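Local coordinates for protein 3-dehydroquinate dehydratase (Thermus thermophilus, PDB 2UYG) that catalyses, as a type II 3-dehydroquinase, the trans-dehydration of 3-dehydroquinate to 3-dehydroshikimate in the pathway to chorismate, at residues P18-R23 against H99-H104; A31-W36 against V44-T49; E57-A62 against Y82-A87; A69-P74 against K132-Y137; A87-P92 against A116-G121. All coordinates share one frame; numbering follows the deposited sequence.

From the N terminus, residues 18-23, in the loop after strand 2-6, meet 99-104, so interaction 1 closes a large loop at the active site. Two contacts nest inside it, one after the other: interaction 2 packs helix 26-39 on the edge strand 44-48, and interaction 3 pairs helices 52-61 and 82-89. Interaction 4 joins the central strand 69-73 to the last helix, 129-140, and crosses both interaction 1 and interaction 3. Nested within interaction 4, interaction 5 sets the end of helix 82-89 against residues 116-121; it crosses interaction 1 and shares Ala87 with interaction 3. Together they tie both helical layers to the parallel sheet.

Interaction 1 of 5, residues P18-R23 against H99-H104; sequences PEVYGR and HLTNLH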
# COMPACT_ATOMS: atom_id res chain seq x y z
N PRO A 18 -6.77 -18.20 28.86
CA PRO A 18 -8.05 -18.92 29.03
C PRO A 18 -9.25 -18.44 28.18
O PRO A 18 -10.33 -19.13 28.12
CB PRO A 18 -8.42 -18.56 30.50
CG PRO A 18 -8.08 -16.95 30.51
CD PRO A 18 -6.96 -16.80 29.31
N GLU A 19 -9.13 -17.21 27.67
CA GLU A 19 -10.19 -16.56 26.92
C GLU A 19 -9.79 -16.68 25.47
O GLU A 19 -10.68 -16.78 24.60
CB GLU A 19 -10.39 -15.08 27.33
CG GLU A 19 -11.83 -14.70 27.74
CD GLU A 19 -12.87 -14.87 26.61
OE1 GLU A 19 -12.71 -14.22 25.54
OE2 GLU A 19 -13.86 -15.62 26.80
N VAL A 20 -8.47 -16.71 25.18
CA VAL A 20 -8.01 -17.05 23.81
C VAL A 20 -8.28 -18.52 23.45
O VAL A 20 -9.10 -18.74 22.60
CB VAL A 20 -6.56 -16.58 23.43
CG1 VAL A 20 -6.24 -16.98 22.01
CG2 VAL A 20 -6.46 -15.09 23.50
N TYR A 21 -7.65 -19.50 24.10
CA TYR A 21 -7.73 -20.89 23.61
C TYR A 21 -8.71 -21.92 24.29
O TYR A 21 -9.29 -22.79 23.59
CB TYR A 21 -6.34 -21.48 23.55
CG TYR A 21 -5.46 -20.79 22.55
CD1 TYR A 21 -4.48 -19.88 22.97
CD2 TYR A 21 -5.61 -21.02 21.19
CE1 TYR A 21 -3.66 -19.19 22.04
CE2 TYR A 21 -4.80 -20.35 20.24
CZ TYR A 21 -3.82 -19.45 20.68
OH TYR A 21 -2.98 -18.80 19.76
N GLY A 22 -8.93 -21.77 25.60
CA GLY A 22 -9.74 -22.68 26.39
C GLY A 22 -8.89 -23.46 27.42
O GLY A 22 -7.73 -23.16 27.64
N ARG A 23 -9.47 -24.48 28.04
CA ARG A 23 -8.77 -25.22 29.08
C ARG A 23 -8.35 -26.60 28.56
O ARG A 23 -7.45 -27.22 29.14
CB ARG A 23 -9.61 -25.30 30.38
CG ARG A 23 -11.14 -25.74 30.24
CD ARG A 23 -12.16 -25.01 31.25
NE ARG A 23 -11.98 -25.48 32.64
CZ ARG A 23 -12.89 -25.41 33.63
NH1 ARG A 23 -14.11 -24.89 33.44
NH2 ARG A 23 -12.59 -25.87 34.83
N HIS A 99 -8.84 -24.56 12.85
CA HIS A 99 -8.23 -23.72 13.93
C HIS A 99 -9.22 -23.63 15.07
O HIS A 99 -10.40 -23.52 14.79
CB HIS A 99 -7.94 -22.29 13.49
CG HIS A 99 -7.21 -22.20 12.21
ND1 HIS A 99 -5.83 -22.16 12.14
CD2 HIS A 99 -7.65 -22.25 10.93
CE1 HIS A 99 -5.47 -22.11 10.87
NE2 HIS A 99 -6.55 -22.17 10.11
N LEU A 100 -8.73 -23.65 16.29
CA LEU A 100 -9.52 -23.54 17.47
C LEU A 100 -10.23 -22.21 17.57
O LEU A 100 -11.38 -22.17 17.95
CB LEU A 100 -8.62 -23.62 18.70
CG LEU A 100 -7.90 -24.98 18.80
CD1 LEU A 100 -6.59 -24.72 19.50
CD2 LEU A 100 -8.76 -25.97 19.51
N THR A 101 -9.49 -21.15 17.25
CA THR A 101 -9.94 -19.78 17.42
C THR A 101 -10.34 -19.22 16.12
O THR A 101 -10.01 -19.76 15.07
CB THR A 101 -8.82 -18.81 17.97
OG1 THR A 101 -7.69 -18.75 17.07
CG2 THR A 101 -8.28 -19.25 19.28
N ASN A 102 -11.06 -18.11 16.19
CA ASN A 102 -11.55 -17.40 15.03
C ASN A 102 -10.44 -16.46 14.61
O ASN A 102 -10.19 -15.42 15.28
CB ASN A 102 -12.80 -16.58 15.38
CG ASN A 102 -13.37 -15.85 14.17
OD1 ASN A 102 -12.70 -15.69 13.14
ND2 ASN A 102 -14.61 -15.41 14.29
N LEU A 103 -9.79 -16.79 13.51
CA LEU A 103 -8.64 -16.04 13.00
C LEU A 103 -8.93 -14.54 12.69
O LEU A 103 -8.02 -13.73 12.65
CB LEU A 103 -8.13 -16.70 11.75
CG LEU A 103 -7.61 -18.13 12.06
CD1 LEU A 103 -6.97 -18.65 10.81
CD2 LEU A 103 -6.70 -18.19 13.30
N HIS A 104 -10.19 -14.22 12.51
CA HIS A 104 -10.62 -12.93 12.06
C HIS A 104 -10.96 -11.97 13.16
O HIS A 104 -11.31 -10.88 12.87
CB HIS A 104 -11.81 -13.10 11.11
CG HIS A 104 -11.46 -13.94 9.96
ND1 HIS A 104 -11.97 -15.21 9.79
CD2 HIS A 104 -10.58 -13.75 8.96
CE1 HIS A 104 -11.48 -15.74 8.69
NE2 HIS A 104 -10.59 -14.89 8.20
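Loop-to-loop packing at the active site brings Val20 and Tyr21, from the loop after strand 2-6, against Leu100 and Thr101, which follow strand 95-99. As in other type II dehydroquinases, the first loop probably forms the substrate lid; Tyr21 is the predicted proton acceptor, and Leu100 and Thr101 are predicted substrate binders. No hydrogen bond links the two segments. The methyl of Thr101 does most of the touching: CG2 lies 3.7 Å from Tyr21 CD2, approaching the ring obliquely, and 3.5 Å from Val20 O. Threonine suits the place because its two branches divide the work. With chi1 at 60°, OG1 sits between the backbone N and carbonyl carbon and is hydrogen-bonded to Arg106, leaving CG2 for the tyrosine. Leu100 adds an apolar touch, CD1 to Tyr21 CD2 at 4.2 Å, crossing the tyrosine nearly at a right angle. Within its own loop, Val20 CG1 lies over one face of the ring, 3.4 Å above its plane, offset toward the rim. The phenol oxygen is hydrogen-bonded to Arg106, and Arg16 makes a cation-pi contact with the ring. The contact thus joins the loop before helix 26-39 to the one after strand 95-99, while His99 packs on strand 121-124.

Interaction 2 of 5, residues A31-W36 against V44-T49; sequences ALCEAW and VVFRQT
No hydrogen bond joins Cys33 and Glu34 to Val44 and Phe46; the shortest sound one is internal to the helix, Trp36 N to Leu32 O at 2.9 Å. Such bonds use up the helix's own N-H and C=O groups, and the strand meets it by van der Waals contact. Helix 31-36 runs nearly antiparallel to strand 44-48, at 164°, with a closest axis approach of 8.2 Å. Val44 presses both methyls onto the helix backbone: CG2 reaches Glu34 CA at 3.5 Å, and CG1 lies 3.7 Å from Cys33 O. Its branching at CB lets one residue cover two neighbouring helix positions. Two residues along the strand, Phe46 points the same way and offers its ring edge in a sulfur-aromatic contact: Cys33 SG lies 3.9 Å from Phe46 CE1 and, seen from the ring centre, 75° off the normal. The ring gets there because CG stands opposite the backbone N, with chi1 at -170°. The small cysteine fits here and also packs on Ile4 of strand 2-6. Glu34 turns its carboxylate away from the strand, suiting an exposed position. Helix over strand like this is typical of the beta-alpha-beta unit formed by strand 2-6, helix 26-39 and strand 44-48.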
# COMPACT_ATOMS: atom_id res chain seq x y z
N ALA A 31 -7.94 -37.32 22.52
CA ALA A 31 -8.82 -38.35 23.05
C ALA A 31 -10.21 -38.06 22.49
O ALA A 31 -10.85 -38.95 22.03
CB ALA A 31 -8.80 -38.39 24.61
N LEU A 32 -10.59 -36.78 22.47
CA LEU A 32 -11.82 -36.33 21.84
C LEU A 32 -11.88 -36.70 20.35
O LEU A 32 -12.87 -37.24 19.87
CB LEU A 32 -11.90 -34.84 21.97
CG LEU A 32 -12.77 -34.14 23.02
CD1 LEU A 32 -13.38 -35.03 24.04
CD2 LEU A 32 -12.01 -32.96 23.59
N CYS A 33 -10.81 -36.41 19.63
CA CYS A 33 -10.78 -36.74 18.25
C CYS A 33 -10.90 -38.27 18.03
O CYS A 33 -11.60 -38.68 17.12
CB CYS A 33 -9.51 -36.18 17.58
SG CYS A 33 -9.34 -34.38 17.41
N GLU A 34 -10.21 -39.10 18.82
CA GLU A 34 -10.37 -40.58 18.77
C GLU A 34 -11.84 -40.99 18.97
O GLU A 34 -12.35 -41.82 18.25
CB GLU A 34 -9.48 -41.31 19.82
CG GLU A 34 -10.20 -42.31 20.80
CD GLU A 34 -10.06 -42.02 22.33
OE1 GLU A 34 -9.01 -42.44 22.95
OE2 GLU A 34 -10.99 -41.41 22.94
N ALA A 35 -12.51 -40.40 19.95
CA ALA A 35 -13.85 -40.84 20.26
C ALA A 35 -14.80 -40.36 19.15
O ALA A 35 -15.73 -41.08 18.73
CB ALA A 35 -14.28 -40.32 21.68
N TRP A 36 -14.56 -39.17 18.60
CA TRP A 36 -15.41 -38.67 17.52
C TRP A 36 -15.25 -39.50 16.26
O TRP A 36 -16.22 -39.81 15.53
CB TRP A 36 -15.07 -37.21 17.20
CG TRP A 36 -15.57 -36.24 18.21
CD1 TRP A 36 -16.75 -36.33 18.92
CD2 TRP A 36 -14.92 -35.06 18.68
NE1 TRP A 36 -16.86 -35.27 19.79
CE2 TRP A 36 -15.76 -34.47 19.68
CE3 TRP A 36 -13.72 -34.39 18.34
CZ2 TRP A 36 -15.45 -33.27 20.34
CZ3 TRP A 36 -13.40 -33.19 19.01
CH2 TRP A 36 -14.25 -32.67 20.02
N VAL A 44 -8.67 -42.69 13.66
CA VAL A 44 -7.80 -41.50 13.70
C VAL A 44 -6.41 -41.71 14.27
O VAL A 44 -6.21 -42.43 15.21
CB VAL A 44 -8.48 -40.21 14.43
CG1 VAL A 44 -9.91 -40.02 14.08
CG2 VAL A 44 -8.43 -40.28 15.82
N VAL A 45 -5.46 -40.93 13.74
CA VAL A 45 -4.14 -40.77 14.34
C VAL A 45 -3.81 -39.31 14.38
O VAL A 45 -4.00 -38.55 13.38
CB VAL A 45 -3.08 -41.55 13.53
CG1 VAL A 45 -3.39 -41.39 12.17
CG2 VAL A 45 -1.67 -41.11 13.76
N PHE A 46 -3.24 -38.94 15.49
CA PHE A 46 -3.13 -37.56 15.89
C PHE A 46 -1.67 -37.29 16.20
O PHE A 46 -1.11 -37.97 16.99
CB PHE A 46 -3.95 -37.38 17.20
CG PHE A 46 -4.14 -35.93 17.64
CD1 PHE A 46 -5.30 -35.28 17.40
CD2 PHE A 46 -3.16 -35.29 18.39
CE1 PHE A 46 -5.49 -34.01 17.81
CE2 PHE A 46 -3.33 -33.98 18.81
CZ PHE A 46 -4.50 -33.34 18.52
N ARG A 47 -1.10 -36.24 15.62
CA ARG A 47 0.30 -35.90 15.80
C ARG A 47 0.47 -34.32 15.86
O ARG A 47 -0.38 -33.50 15.31
CB ARG A 47 1.13 -36.48 14.69
CG ARG A 47 1.11 -38.00 14.51
CD ARG A 47 1.79 -38.60 13.25
NE ARG A 47 1.94 -40.09 13.33
CZ ARG A 47 1.58 -40.97 14.41
NH1 ARG A 47 0.90 -40.62 15.52
NH2 ARG A 47 1.85 -42.25 14.37
N GLN A 48 1.49 -33.90 16.59
CA GLN A 48 1.86 -32.53 16.76
C GLN A 48 3.39 -32.39 16.74
O GLN A 48 4.08 -33.29 17.25
CB GLN A 48 1.38 -32.04 18.12
CG GLN A 48 1.53 -30.46 18.28
CD GLN A 48 2.83 -29.97 18.94
OE1 GLN A 48 3.50 -30.69 19.63
NE2 GLN A 48 3.23 -28.74 18.63
N THR A 49 3.90 -31.26 16.18
CA THR A 49 5.31 -30.84 16.24
C THR A 49 5.49 -29.28 16.21
O THR A 49 4.68 -28.52 15.71
CB THR A 49 6.02 -31.46 15.03
OG1 THR A 49 7.28 -30.90 14.89
CG2 THR A 49 5.35 -30.96 13.67

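Interaction 3 of 5, residues E57-A62 against Y82-A87; sequences EWVQQA and YALLDA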
# COMPACT_ATOMS: atom_id res chain seq x y z
N GLU A 57 6.85 -33.19 6.20
CA GLU A 57 7.11 -34.58 5.91
C GLU A 57 5.87 -35.42 6.20
O GLU A 57 5.49 -36.19 5.36
CB GLU A 57 8.37 -35.10 6.63
CG GLU A 57 9.57 -34.53 5.95
CD GLU A 57 10.92 -34.99 6.41
OE1 GLU A 57 11.10 -35.36 7.57
OE2 GLU A 57 11.84 -34.87 5.57
N TRP A 58 5.21 -35.19 7.33
CA TRP A 58 3.98 -35.91 7.63
C TRP A 58 2.87 -35.63 6.60
O TRP A 58 2.10 -36.55 6.21
CB TRP A 58 3.49 -35.52 8.99
CG TRP A 58 4.25 -36.04 10.14
CD1 TRP A 58 4.96 -37.27 10.21
CD2 TRP A 58 4.22 -35.54 11.49
NE1 TRP A 58 5.43 -37.46 11.49
CE2 TRP A 58 4.99 -36.43 12.30
CE3 TRP A 58 3.68 -34.34 12.10
CZ2 TRP A 58 5.31 -36.15 13.66
CZ3 TRP A 58 3.92 -34.09 13.44
CH2 TRP A 58 4.70 -35.00 14.24
N VAL A 59 2.71 -34.40 6.13
CA VAL A 59 1.69 -34.30 5.10
C VAL A 59 2.15 -35.04 3.88
O VAL A 59 1.36 -35.82 3.30
CB VAL A 59 1.01 -32.85 4.83
CG1 VAL A 59 1.05 -31.91 5.99
CG2 VAL A 59 1.35 -32.33 3.53
N GLN A 60 3.45 -34.95 3.56
CA GLN A 60 3.94 -35.55 2.30
C GLN A 60 3.75 -37.06 2.26
O GLN A 60 3.28 -37.63 1.22
CB GLN A 60 5.43 -35.24 2.09
CG GLN A 60 5.82 -33.87 1.62
CD GLN A 60 7.36 -33.67 1.64
OE1 GLN A 60 8.12 -34.53 2.07
NE2 GLN A 60 7.79 -32.54 1.21
N GLN A 61 4.12 -37.73 3.35
CA GLN A 61 4.25 -39.23 3.37
C GLN A 61 2.82 -39.79 3.73
O GLN A 61 2.60 -40.96 3.63
CB GLN A 61 5.36 -39.67 4.43
CG GLN A 61 6.40 -40.98 4.23
CD GLN A 61 7.85 -40.57 3.60
OE1 GLN A 61 7.96 -40.23 2.41
NE2 GLN A 61 8.91 -40.58 4.43
N ALA A 62 1.85 -38.98 4.17
CA ALA A 62 0.58 -39.53 4.68
C ALA A 62 -0.17 -40.58 3.80
O ALA A 62 -0.65 -41.62 4.31
CB ALA A 62 -0.37 -38.44 5.08
N TYR A 82 4.78 -21.06 3.08
CA TYR A 82 4.56 -21.47 1.76
C TYR A 82 5.20 -22.82 1.53
O TYR A 82 4.79 -23.53 0.61
CB TYR A 82 5.08 -20.38 0.76
CG TYR A 82 4.34 -19.01 0.79
CD1 TYR A 82 4.99 -17.86 1.25
CD2 TYR A 82 3.04 -18.87 0.30
CE1 TYR A 82 4.38 -16.60 1.19
CE2 TYR A 82 2.37 -17.62 0.32
CZ TYR A 82 3.06 -16.51 0.75
OH TYR A 82 2.48 -15.27 0.80
N ALA A 83 6.04 -23.31 2.40
CA ALA A 83 6.57 -24.64 2.20
C ALA A 83 5.55 -25.67 2.56
O ALA A 83 5.39 -26.71 1.84
CB ALA A 83 7.95 -24.84 2.84
N LEU A 84 4.74 -25.36 3.55
CA LEU A 84 3.65 -26.23 3.94
C LEU A 84 2.52 -26.27 2.91
O LEU A 84 1.94 -27.34 2.61
CB LEU A 84 3.12 -25.78 5.25
CG LEU A 84 2.70 -26.74 6.33
CD1 LEU A 84 1.55 -26.11 7.09
CD2 LEU A 84 2.49 -28.20 5.97
N LEU A 85 2.20 -25.11 2.36
CA LEU A 85 1.29 -25.09 1.20
C LEU A 85 1.78 -26.02 0.11
O LEU A 85 1.03 -26.70 -0.46
CB LEU A 85 1.30 -23.70 0.55
CG LEU A 85 0.20 -23.15 -0.32
CD1 LEU A 85 0.75 -22.16 -1.41
CD2 LEU A 85 -0.91 -24.07 -0.79
N ASP A 86 3.04 -25.92 -0.25
CA ASP A 86 3.50 -26.70 -1.40
C ASP A 86 3.42 -28.20 -1.04
O ASP A 86 3.15 -29.03 -1.89
CB ASP A 86 4.93 -26.29 -1.80
CG ASP A 86 4.98 -25.19 -2.81
OD1 ASP A 86 3.90 -24.77 -3.29
OD2 ASP A 86 6.07 -24.62 -3.23
N ALA A 87 3.67 -28.52 0.23
CA ALA A 87 3.58 -29.90 0.70
C ALA A 87 2.17 -30.39 0.46
O ALA A 87 2.03 -31.47 -0.08
CB ALA A 87 3.89 -30.01 2.13
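Helices 57-61 and 82-87 run almost parallel, 11° between their directions, with a closest axis approach of 9.5 Å; Val59 and Gln60 face Leu84 and Ala87. This is the side-by-side helix packing expected of a flavodoxin-like alpha/beta fold, in which successive crossovers lay parallel helices along one face of a parallel sheet. The backbones come nearest at Gln60 and Ala87, whose CA atoms are 5.9 Å apart, consistent with the small alanine, whose lone methyl lets the neighbouring helix approach. Val59 points across the interface and splits its branches, CG1 meeting Leu84 CD2 at 4.0 Å and CG2 turning to Ala87. The leucine crosses the valine at about a right angle; it also packs on Leu55 of helix 52-61 and on Pro74, just after strand 69-73. Gln60 gives the contact only its aliphatic part; its buried amide is satisfied at both ends by a neighbouring subunit, NE2 hydrogen-bonding to Asn9 and OE1 to Asn11 there. Asp86, a predicted substrate-binding residue, forms a salt bridge with Arg110 of that same neighbouring subunit, so the helix pair lies at an interface. Val59 CG2 rests against both the methyl and the carbonyl carbon of Ala87, 3.7 Å from each of CB and C.

Interaction 4 of 5, residues A69-P74 against K132-Y137; sequences AIVLNP and KLALVY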
# COMPACT_ATOMS: atom_id res chain seq x y z
N ALA A 69 -7.21 -39.00 4.17
CA ALA A 69 -7.50 -37.59 4.39
C ALA A 69 -6.65 -37.06 5.57
O ALA A 69 -6.30 -37.83 6.46
CB ALA A 69 -9.06 -37.41 4.72
N ILE A 70 -6.33 -35.77 5.56
CA ILE A 70 -5.58 -35.11 6.63
C ILE A 70 -6.36 -33.95 7.15
O ILE A 70 -6.96 -33.22 6.38
CB ILE A 70 -4.24 -34.57 6.08
CG1 ILE A 70 -3.31 -35.71 5.60
CG2 ILE A 70 -3.53 -33.72 7.10
CD1 ILE A 70 -2.43 -35.23 4.48
N VAL A 71 -6.36 -33.78 8.48
CA VAL A 71 -6.94 -32.63 9.12
C VAL A 71 -5.74 -31.89 9.68
O VAL A 71 -5.00 -32.50 10.45
CB VAL A 71 -7.93 -33.10 10.21
CG1 VAL A 71 -8.41 -31.97 11.03
CG2 VAL A 71 -9.10 -33.87 9.59
N LEU A 72 -5.63 -30.57 9.41
CA LEU A 72 -4.42 -29.84 9.57
C LEU A 72 -4.62 -28.50 10.21
O LEU A 72 -5.32 -27.67 9.67
CB LEU A 72 -3.81 -29.62 8.16
CG LEU A 72 -2.57 -28.77 8.09
CD1 LEU A 72 -1.52 -29.52 8.84
CD2 LEU A 72 -2.07 -28.59 6.59
N ASN A 73 -3.95 -28.28 11.34
CA ASN A 73 -3.95 -27.05 12.08
C ASN A 73 -2.47 -26.67 12.12
O ASN A 73 -1.70 -27.18 13.01
CB ASN A 73 -4.48 -27.21 13.52
CG ASN A 73 -4.46 -25.87 14.28
OD1 ASN A 73 -3.85 -24.93 13.82
ND2 ASN A 73 -5.19 -25.77 15.38
N PRO A 74 -2.02 -25.82 11.22
CA PRO A 74 -0.59 -25.49 11.24
C PRO A 74 -0.16 -24.57 12.40
O PRO A 74 1.02 -24.25 12.49
CB PRO A 74 -0.37 -24.86 9.88
CG PRO A 74 -1.75 -25.17 9.03
CD PRO A 74 -2.74 -25.27 10.06
N LYS A 132 -13.87 -31.75 15.41
CA LYS A 132 -15.14 -32.54 15.22
C LYS A 132 -15.76 -32.36 13.90
O LYS A 132 -16.10 -33.34 13.17
CB LYS A 132 -16.20 -32.13 16.24
CG LYS A 132 -16.93 -33.29 16.83
CD LYS A 132 -18.32 -33.52 16.41
CE LYS A 132 -19.23 -33.51 17.61
NZ LYS A 132 -20.00 -34.69 17.64
N LEU A 133 -16.01 -31.08 13.60
CA LEU A 133 -16.68 -30.80 12.36
C LEU A 133 -15.90 -31.27 11.12
O LEU A 133 -16.53 -31.71 10.08
CB LEU A 133 -17.02 -29.31 12.17
CG LEU A 133 -17.67 -28.38 13.20
CD1 LEU A 133 -18.21 -27.09 12.55
CD2 LEU A 133 -18.59 -28.93 14.19
N ALA A 134 -14.55 -31.16 11.20
CA ALA A 134 -13.72 -31.68 10.09
C ALA A 134 -13.96 -33.19 9.91
O ALA A 134 -14.02 -33.67 8.81
CB ALA A 134 -12.22 -31.44 10.34
N LEU A 135 -14.07 -33.91 11.01
CA LEU A 135 -14.31 -35.37 10.95
C LEU A 135 -15.67 -35.73 10.37
O LEU A 135 -15.78 -36.62 9.53
CB LEU A 135 -14.05 -36.01 12.31
CG LEU A 135 -12.58 -35.89 12.75
CD1 LEU A 135 -12.37 -36.25 14.22
CD2 LEU A 135 -11.61 -36.70 11.85
N VAL A 136 -16.69 -34.93 10.65
CA VAL A 136 -18.02 -35.20 10.06
C VAL A 136 -18.00 -35.03 8.58
O VAL A 136 -18.50 -35.89 7.81
CB VAL A 136 -19.20 -34.43 10.76
CG1 VAL A 136 -18.82 -33.10 11.05
CG2 VAL A 136 -20.48 -34.37 9.88
N TYR A 137 -17.34 -33.98 8.12
CA TYR A 137 -17.24 -33.76 6.68
C TYR A 137 -16.51 -34.95 6.07
O TYR A 137 -16.89 -35.45 5.04
CB TYR A 137 -16.49 -32.51 6.36
CG TYR A 137 -16.08 -32.45 4.90
CD1 TYR A 137 -16.97 -32.09 3.92
CD2 TYR A 137 -14.79 -32.78 4.49
CE1 TYR A 137 -16.63 -32.03 2.63
CE2 TYR A 137 -14.45 -32.68 3.14
CZ TYR A 137 -15.37 -32.33 2.22
OH TYR A 137 -15.09 -32.26 0.84
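Flat groups play no part where Val71 meets Ala134 and Leu135; those nearby face other ways, the Tyr137 ring meeting Phe126 of a neighbouring subunit with planes at about 55°. The contact itself is aliphatic and wholly buried. Ala134 CB fits against the fork of Val71, 3.9 Å from CG1 and 4.0 Å from CG2. Pointing both methyls at the helix follows from chi1 at 172°, which sets CG1 opposite the backbone N and CG2 opposite the carbonyl carbon. A beta-branched residue suits the strand, and alanine lets the helix lie close, with CA atoms of the pair 6.9 Å apart. Leu135 reaches in from one side, its CD2 4.4 Å from Val71 CG2. Two residues further along the strand, Asn73 is predicted to bind substrate, and its ND2 is hydrogen-bonded to Tyr131 OH of the same helix. Strand 69-73 lies between strands 2-6 and 95-99 at mid-sheet, and helix 129-140 covers it beside helix 26-39, where Leu135 touches Trp36.

Interaction 5 of 5, residues A87-P92 against A116-G121; sequences AIRAQP and APACRG
Ile88 and Arg89, at the last turn of helix 82-89, meet Ala118 and Cys119 in the loop leading into edge strand 121-124 of the flavodoxin-like alpha/beta fold. A short 3-10 turn, 116-118, presents Ala118 to the helix, closing with a hydrogen bond from Cys119 N to Ala116 O. The tight part is Ile88. Its CG1 stands 3.5 Å from Ala118 CB, closer than usual for two carbons, and CD1 comes 3.1 Å from Ala118 O. The isoleucine torsions, chi1 117° and chi2 114°, lie away from the staggered values, which may reflect crowding or the limits of the model. Alanine fits because a single methyl must share this place with Ile88, Arg89 and also Leu85 one turn earlier. Cys119 points away from the helix and packs on Val95 and Glu97, yet its SG still lies 4.4 Å from Ile88 CD1. The loose side is Arg89, exposed to solvent. Its aliphatic chain does the nearest touching, CG resting 3.8 Å from Ala118 CB; the chain then bends at its second and third torsions, keeping the guanidinium near the same methyl, obliquely placed. Ala116 O accepts a hydrogen bond from Asn102 of a neighbouring subunit, so the turn lies at a subunit interface. Where the helix ends, Gln91 folds back: NE2 donates to Ile88 O at 2.8 Å, lying in the carbonyl plane on a lone pair, with an N-H...O angle of 155°.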
# COMPACT_ATOMS: atom_id res chain seq x y z
N ALA A 87 3.67 -28.52 0.23
CA ALA A 87 3.58 -29.90 0.70
C ALA A 87 2.17 -30.39 0.46
O ALA A 87 2.03 -31.47 -0.08
CB ALA A 87 3.89 -30.01 2.13
N ILE A 88 1.15 -29.59 0.83
CA ILE A 88 -0.19 -30.09 0.67
C ILE A 88 -0.59 -30.30 -0.79
O ILE A 88 -1.33 -31.26 -1.10
CB ILE A 88 -1.31 -29.38 1.54
CG1 ILE A 88 -2.32 -28.72 0.70
CG2 ILE A 88 -0.87 -28.59 2.83
CD1 ILE A 88 -3.56 -29.39 0.87
N ARG A 89 -0.08 -29.42 -1.66
CA ARG A 89 -0.35 -29.49 -3.09
C ARG A 89 0.37 -30.68 -3.73
O ARG A 89 -0.08 -31.19 -4.75
CB ARG A 89 0.09 -28.21 -3.85
CG ARG A 89 -0.94 -27.01 -3.86
CD ARG A 89 -1.84 -27.00 -5.13
NE ARG A 89 -3.11 -27.81 -5.06
CZ ARG A 89 -3.30 -29.09 -5.52
NH1 ARG A 89 -4.51 -29.68 -5.39
NH2 ARG A 89 -2.30 -29.81 -6.07
N ALA A 90 1.46 -31.14 -3.11
CA ALA A 90 2.34 -32.11 -3.75
C ALA A 90 1.89 -33.50 -3.50
O ALA A 90 2.61 -34.37 -3.92
CB ALA A 90 3.76 -31.95 -3.27
N GLN A 91 0.75 -33.70 -2.81
CA GLN A 91 0.23 -34.99 -2.38
C GLN A 91 -1.28 -35.12 -2.63
O GLN A 91 -1.98 -34.14 -2.78
CB GLN A 91 0.60 -35.24 -0.89
CG GLN A 91 0.06 -34.34 0.23
CD GLN A 91 -1.37 -34.58 0.45
OE1 GLN A 91 -1.74 -35.72 0.72
NE2 GLN A 91 -2.23 -33.55 0.22
N PRO A 92 -1.79 -36.34 -2.77
CA PRO A 92 -3.14 -36.54 -3.32
C PRO A 92 -4.37 -36.45 -2.34
O PRO A 92 -5.53 -36.36 -2.77
CB PRO A 92 -2.98 -37.92 -3.99
CG PRO A 92 -2.18 -38.69 -3.02
CD PRO A 92 -1.13 -37.63 -2.50
N ALA A 116 -4.58 -22.20 3.19
CA ALA A 116 -6.01 -22.48 2.96
C ALA A 116 -6.37 -22.64 1.48
O ALA A 116 -7.27 -23.46 1.18
CB ALA A 116 -6.98 -21.44 3.72
N PRO A 117 -5.73 -21.91 0.55
CA PRO A 117 -6.02 -22.09 -0.88
C PRO A 117 -5.92 -23.51 -1.39
O PRO A 117 -6.62 -23.76 -2.37
CB PRO A 117 -5.01 -21.15 -1.60
CG PRO A 117 -4.76 -20.07 -0.57
CD PRO A 117 -4.83 -20.77 0.77
N ALA A 118 -5.10 -24.36 -0.78
CA ALA A 118 -4.95 -25.71 -1.25
C ALA A 118 -5.75 -26.75 -0.50
O ALA A 118 -5.68 -27.88 -0.86
CB ALA A 118 -3.48 -26.10 -1.24
N CYS A 119 -6.53 -26.40 0.50
CA CYS A 119 -7.35 -27.34 1.25
C CYS A 119 -8.83 -27.47 0.67
O CYS A 119 -9.37 -26.55 0.05
CB CYS A 119 -7.39 -26.84 2.72
SG CYS A 119 -5.72 -26.78 3.62
N ARG A 120 -9.48 -28.56 0.98
CA ARG A 120 -10.89 -28.73 0.70
C ARG A 120 -11.62 -27.58 1.34
O ARG A 120 -12.45 -26.96 0.75
CB ARG A 120 -11.46 -30.04 1.32
CG ARG A 120 -11.29 -31.18 0.51
CD ARG A 120 -12.11 -31.05 -0.83
NE ARG A 120 -11.70 -32.18 -1.64
CZ ARG A 120 -12.16 -33.39 -1.45
NH1 ARG A 120 -11.71 -34.38 -2.24
NH2 ARG A 120 -13.08 -33.64 -0.50
N GLY A 121 -11.32 -27.32 2.60
CA GLY A 121 -12.07 -26.28 3.29
C GLY A 121 -11.39 -25.89 4.55
O GLY A 121 -10.29 -26.45 4.86